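Local coordinates for protein Asp/Glu-specific dipeptidyl-peptidase (Flavobacterium psychrophilum, PDB 5JXF) that removes dipeptides from the N-terminus of oligopeptides as a serine peptidase, with strict specificity for Asp or Glu at the P1 position, at residues F279-E291 and N655-A669. Residues are numbered along the deposited sequence; the frame is centred on the assembly and turned at random.
Sequences FTMVMGYPGKTQE and NHTTGGNSGSPAVDA. With ASP (aspartic acid), chain F.
Val-282 and Asn-655 meet inside the chymotrypsin-like serine peptidase fold of this S46 enzyme, where strand 279-284 runs antiparallel to strand 665-667 and continues into 284-287, which packs on the loop 658-661 just before Ser-662, the nucleophile by similarity. Val-282, with CG1 anti to its backbone N (chi1 180°), straddles two partners: CG1 packs on Ser-664 CB at 3.5 Å, while CG2 lies against the amide carbon Asn-655 CG. The Asn-655 amide reaches past that methyl to Thr-280, whose OG1 accepts from ND2 at 2.8 Å, nearly in the amide plane; ND2 also bonds Asn-698 of strand 698-702. On the other face of the sheet Met-281 and Val-667 lie side by side, their backbones joined by a reciprocal pair of N-H...O bonds, and the Met-281 chain bends at its end to bring CE to Val-667 CG2 at 3.7 Å.

The loop with Ser-662 leads into strand 665-667 from its N-terminal end. Two successive type II turns, Thr-658 to Asn-661 and Asn-661 to Ser-664, share Asn-661, whose side chain ties both: OD1 takes the Thr-658 N-H on a lone pair, and ND2 gives Ser-664 OG a straight bond (167°). Replacing Asn-661 with alanine would remove both bonds and is likely to hold less firmly the turns that present the N-H groups of Gly-660 and Ser-662 to the bound aspartic acid O, an arrangement like an oxyanion hole. At Gly-660 a CB would run into Tyr-285 O and Gly-287 N, and the backbone angles would jam it against Gly-659 O. Beside it, Thr-658 pushes CG2 tightly onto Pro-286 CB, while its OG1 turns to Asp-688. Last, Gly-287 N donates to Gly-659 O at 2.7 Å, in the carbonyl plane, and water 3 links that same oxygen to Lys-288 N.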
loop_
_atom_site.group_PDB
_atom_site.type_symbol
_atom_site.label_atom_id
_atom_site.label_comp_id
_atom_site.label_asym_id
_atom_site.label_seq_id
_atom_site.Cartn_x
_atom_site.Cartn_y
_atom_site.Cartn_z
ATOM N N PHE A 279 -28.976 -5.712 0.579
ATOM C CA PHE A 279 -29.309 -5.164 1.888
ATOM C C PHE A 279 -28.540 -5.908 2.957
ATOM O O PHE A 279 -28.399 -7.136 2.895
ATOM C CB PHE A 279 -30.814 -5.268 2.173
ATOM C CG PHE A 279 -31.193 -4.848 3.571
ATOM C CD1 PHE A 279 -31.434 -3.524 3.870
ATOM C CD2 PHE A 279 -31.292 -5.783 4.586
ATOM C CE1 PHE A 279 -31.788 -3.139 5.165
ATOM C CE2 PHE A 279 -31.641 -5.401 5.878
ATOM C CZ PHE A 279 -31.891 -4.082 6.162
ATOM N N THR A 280 -28.038 -5.158 3.931
ATOM C CA THR A 280 -27.425 -5.732 5.135
ATOM C C THR A 280 -27.884 -4.963 6.360
ATOM O O THR A 280 -28.032 -3.738 6.312
ATOM C CB THR A 280 -25.859 -5.667 5.119
ATOM O OG1 THR A 280 -25.432 -4.302 5.179
ATOM C CG2 THR A 280 -25.270 -6.310 3.890
ATOM N N MET A 281 -28.098 -5.685 7.455
ATOM C CA MET A 281 -28.420 -5.068 8.720
ATOM C C MET A 281 -27.497 -5.608 9.806
ATOM O O MET A 281 -27.353 -6.820 9.992
ATOM C CB MET A 281 -29.892 -5.317 9.084
ATOM C CG MET A 281 -30.413 -4.387 10.138
ATOM S SD MET A 281 -32.031 -4.874 10.821
ATOM C CE MET A 281 -31.631 -6.427 11.556
ATOM N N VAL A 282 -26.886 -4.689 10.535
ATOM C CA VAL A 282 -26.006 -5.069 11.613
ATOM C C VAL A 282 -26.593 -4.639 12.981
ATOM O O VAL A 282 -26.921 -3.482 13.205
ATOM C CB VAL A 282 -24.600 -4.464 11.390
ATOM C CG1 VAL A 282 -23.681 -4.849 12.507
ATOM C CG2 VAL A 282 -24.012 -4.936 10.026
ATOM N N MET A 283 -26.724 -5.598 13.880
ATOM C CA MET A 283 -27.247 -5.345 15.220
ATOM C C MET A 283 -26.126 -5.595 16.229
ATOM O O MET A 283 -25.440 -6.604 16.163
ATOM C CB MET A 283 -28.453 -6.251 15.504
ATOM C CG MET A 283 -29.322 -5.816 16.682
ATOM S SD MET A 283 -30.830 -6.858 16.887
ATOM C CE MET A 283 -31.080 -7.227 15.133
ATOM N N GLY A 284 -25.895 -4.667 17.139
ATOM C CA GLY A 284 -24.831 -4.896 18.091
ATOM C C GLY A 284 -24.793 -3.893 19.212
ATOM O O GLY A 284 -25.757 -3.150 19.441
ATOM N N TYR A 285 -23.671 -3.881 19.922
ATOM C CA TYR A 285 -23.523 -3.010 21.080
ATOM C C TYR A 285 -22.340 -2.028 20.935
ATOM O O TYR A 285 -21.350 -2.112 21.670
ATOM C CB TYR A 285 -23.373 -3.856 22.346
ATOM C CG TYR A 285 -24.538 -4.805 22.573
ATOM C CD1 TYR A 285 -24.616 -6.014 21.877
ATOM C CD2 TYR A 285 -25.546 -4.507 23.497
ATOM C CE1 TYR A 285 -25.678 -6.874 22.061
ATOM C CE2 TYR A 285 -26.627 -5.386 23.690
ATOM C CZ TYR A 285 -26.675 -6.555 22.974
ATOM O OH TYR A 285 -27.697 -7.442 23.135
ATOM N N PRO A 286 -22.466 -1.074 20.007
ATOM C CA PRO A 286 -21.421 -0.062 19.812
ATOM C C PRO A 286 -21.160 0.707 21.101
ATOM O O PRO A 286 -22.092 1.191 21.759
ATOM C CB PRO A 286 -22.005 0.850 18.731
ATOM C CG PRO A 286 -23.483 0.700 18.857
ATOM C CD PRO A 286 -23.681 -0.764 19.233
ATOM N N GLY A 287 -19.885 0.776 21.467
ATOM C CA GLY A 287 -19.458 1.369 22.717
ATOM C C GLY A 287 -19.635 2.872 22.809
ATOM O O GLY A 287 -20.375 3.372 23.664
ATOM N N LYS A 288 -18.958 3.609 21.936
ATOM C CA LYS A 288 -18.971 5.057 22.054
ATOM C C LYS A 288 -18.912 5.763 20.705
ATOM O O LYS A 288 -18.258 5.309 19.777
ATOM C CB LYS A 288 -17.816 5.523 22.953
ATOM C CG LYS A 288 -17.929 6.990 23.361
ATOM C CD LYS A 288 -16.927 7.385 24.438
ATOM C CE LYS A 288 -15.496 7.198 23.964
ATOM N NZ LYS A 288 -14.506 7.648 24.990
ATOM N N THR A 289 -19.631 6.875 20.615
ATOM C CA THR A 289 -19.652 7.710 19.427
ATOM C C THR A 289 -19.869 9.162 19.851
ATOM O O THR A 289 -20.471 9.409 20.893
ATOM C CB THR A 289 -20.723 7.185 18.440
ATOM O OG1 THR A 289 -20.075 6.465 17.369
ATOM C CG2 THR A 289 -21.595 8.265 17.897
ATOM N N GLN A 290 -19.318 10.111 19.087
ATOM C CA GLN A 290 -19.459 11.535 19.392
ATOM C C GLN A 290 -19.697 12.341 18.124
ATOM O O GLN A 290 -18.841 13.110 17.726
ATOM C CB GLN A 290 -18.207 12.071 20.093
ATOM C CG GLN A 290 -17.827 11.318 21.345
ATOM C CD GLN A 290 -16.643 11.927 22.059
ATOM O OE1 GLN A 290 -16.797 12.582 23.094
ATOM N NE2 GLN A 290 -15.448 11.688 21.535
ATOM N N GLU A 291 -20.846 12.160 17.482
ATOM C CA GLU A 291 -21.072 12.778 16.178
ATOM C C GLU A 291 -21.387 14.261 16.284
ATOM O O GLU A 291 -21.383 14.976 15.278
ATOM C CB GLU A 291 -22.214 12.083 15.431
ATOM C CG GLU A 291 -22.028 10.585 15.181
ATOM C CD GLU A 291 -20.785 10.255 14.375
ATOM O OE1 GLU A 291 -20.270 11.130 13.646
ATOM O OE2 GLU A 291 -20.321 9.106 14.485
ATOM N N ASN A 655 -22.735 -0.012 6.501
ATOM C CA ASN A 655 -23.259 0.003 7.864
ATOM C C ASN A 655 -22.371 0.832 8.785
ATOM O O ASN A 655 -21.154 0.779 8.704
ATOM C CB ASN A 655 -23.382 -1.419 8.418
ATOM C CG ASN A 655 -24.133 -2.343 7.498
ATOM O OD1 ASN A 655 -25.357 -2.294 7.421
ATOM N ND2 ASN A 655 -23.405 -3.222 6.817
ATOM N N HIS A 656 -22.989 1.589 9.679
ATOM C CA HIS A 656 -22.246 2.436 10.593
ATOM C C HIS A 656 -21.984 1.690 11.890
ATOM O O HIS A 656 -22.913 1.414 12.648
ATOM C CB HIS A 656 -23.021 3.730 10.857
ATOM C CG HIS A 656 -22.253 4.763 11.627
ATOM N ND1 HIS A 656 -22.834 5.923 12.100
ATOM C CD2 HIS A 656 -20.955 4.812 12.011
ATOM C CE1 HIS A 656 -21.929 6.637 12.742
ATOM N NE2 HIS A 656 -20.781 5.984 12.708
ATOM N N THR A 657 -20.717 1.384 12.147
ATOM C CA THR A 657 -20.294 0.650 13.338
ATOM C C THR A 657 -19.199 1.363 14.115
ATOM O O THR A 657 -18.656 2.364 13.653
ATOM C CB THR A 657 -19.766 -0.754 12.972
ATOM O OG1 THR A 657 -18.738 -0.623 11.985
ATOM C CG2 THR A 657 -20.881 -1.634 12.418
ATOM N N THR A 658 -18.861 0.834 15.289
ATOM C CA THR A 658 -17.725 1.346 16.059
ATOM C C THR A 658 -17.289 0.209 16.991
ATOM O O THR A 658 -17.870 -0.872 16.937
ATOM C CB THR A 658 -18.093 2.669 16.816
ATOM O OG1 THR A 658 -16.930 3.260 17.420
ATOM C CG2 THR A 658 -19.145 2.423 17.875
ATOM N N GLY A 659 -16.273 0.427 17.824
ATOM C CA GLY A 659 -15.845 -0.599 18.763
ATOM C C GLY A 659 -17.041 -1.015 19.656
ATOM O O GLY A 659 -17.793 -0.157 20.120
ATOM N N GLY A 660 -17.212 -2.312 19.870
ATOM C CA GLY A 660 -18.419 -2.844 20.485
ATOM C C GLY A 660 -19.230 -3.662 19.494
ATOM O O GLY A 660 -19.914 -4.618 19.877
ATOM N N ASN A 661 -19.132 -3.281 18.217
ATOM C CA ASN A 661 -19.815 -3.970 17.138
ATOM C C ASN A 661 -19.023 -5.169 16.689
ATOM O O ASN A 661 -19.486 -5.929 15.841
ATOM C CB ASN A 661 -20.030 -3.062 15.935
ATOM C CG ASN A 661 -21.370 -2.368 15.944
ATOM O OD1 ASN A 661 -21.450 -1.160 15.721
ATOM N ND2 ASN A 661 -22.440 -3.126 16.197
ATOM N N SER A 662 -17.823 -5.327 17.240
ATOM C CA SER A 662 -17.079 -6.564 17.033
ATOM C C SER A 662 -17.944 -7.750 17.369
ATOM O O SER A 662 -18.503 -7.838 18.484
ATOM C CB SER A 662 -15.813 -6.621 17.877
ATOM O OG SER A 662 -14.711 -6.114 17.151
ATOM N N GLY A 663 -18.054 -8.651 16.406
ATOM C CA GLY A 663 -18.832 -9.850 16.565
ATOM C C GLY A 663 -20.313 -9.698 16.246
ATOM O O GLY A 663 -21.049 -10.647 16.401
ATOM N N SER A 664 -20.740 -8.528 15.779
ATOM C CA SER A 664 -22.140 -8.300 15.421
ATOM C C SER A 664 -22.526 -9.092 14.195
ATOM O O SER A 664 -21.731 -9.235 13.274
ATOM C CB SER A 664 -22.421 -6.823 15.149
ATOM O OG SER A 664 -22.323 -6.043 16.321
ATOM N N PRO A 665 -23.759 -9.604 14.181
ATOM C CA PRO A 665 -24.240 -10.339 13.017
ATOM C C PRO A 665 -24.586 -9.394 11.889
ATOM O O PRO A 665 -25.178 -8.360 12.139
ATOM C CB PRO A 665 -25.503 -11.043 13.539
ATOM C CG PRO A 665 -26.019 -10.118 14.629
ATOM C CD PRO A 665 -24.762 -9.562 15.273
ATOM N N ALA A 666 -24.231 -9.739 10.658
ATOM C CA ALA A 666 -24.843 -9.061 9.535
ATOM C C ALA A 666 -25.885 -10.000 8.946
ATOM O O ALA A 666 -25.587 -11.152 8.614
ATOM C CB ALA A 666 -23.784 -8.638 8.471
ATOM N N VAL A 667 -27.117 -9.509 8.848
ATOM C CA VAL A 667 -28.196 -10.299 8.301
ATOM C C VAL A 667 -28.726 -9.705 7.016
ATOM O O VAL A 667 -28.673 -8.495 6.796
ATOM C CB VAL A 667 -29.377 -10.445 9.310
ATOM C CG1 VAL A 667 -28.881 -11.140 10.563
ATOM C CG2 VAL A 667 -29.996 -9.085 9.618
ATOM N N ASP A 668 -29.258 -10.579 6.174
ATOM C CA ASP A 668 -29.780 -10.193 4.865
ATOM C C ASP A 668 -31.225 -9.701 4.992
ATOM O O ASP A 668 -31.740 -9.487 6.116
ATOM C CB ASP A 668 -29.685 -11.389 3.890
ATOM C CG ASP A 668 -30.599 -12.593 4.308
ATOM O OD1 ASP A 668 -31.444 -12.443 5.208
ATOM O OD2 ASP A 668 -30.469 -13.699 3.742
ATOM N N ALA A 669 -31.890 -9.576 3.847
ATOM C CA ALA A 669 -33.253 -9.055 3.789
ATOM C C ALA A 669 -34.268 -9.906 4.553
ATOM O O ALA A 669 -35.266 -9.371 5.052
ATOM C CB ALA A 669 -33.697 -8.909 2.337
HETATM N N ASP F . -12.764 -3.778 15.902
HETATM C CA ASP F . -13.766 -2.981 16.619
HETATM C C ASP F . -14.343 -3.652 17.853
HETATM O O ASP F . -15.554 -3.609 18.087
HETATM C CB ASP F . -14.911 -2.587 15.668
HETATM C CG ASP F . -14.615 -1.321 14.874
HETATM O OD1 ASP F . -13.768 -0.526 15.316
HETATM O OD2 ASP F . -15.243 -1.108 13.812
HETATM O O HOH W 1 -29.907 -8.980 1.776
HETATM O O HOH W 2 -25.167 -2.029 15.698
HETATM O O HOH W 3 -16.792 2.259 20.841
#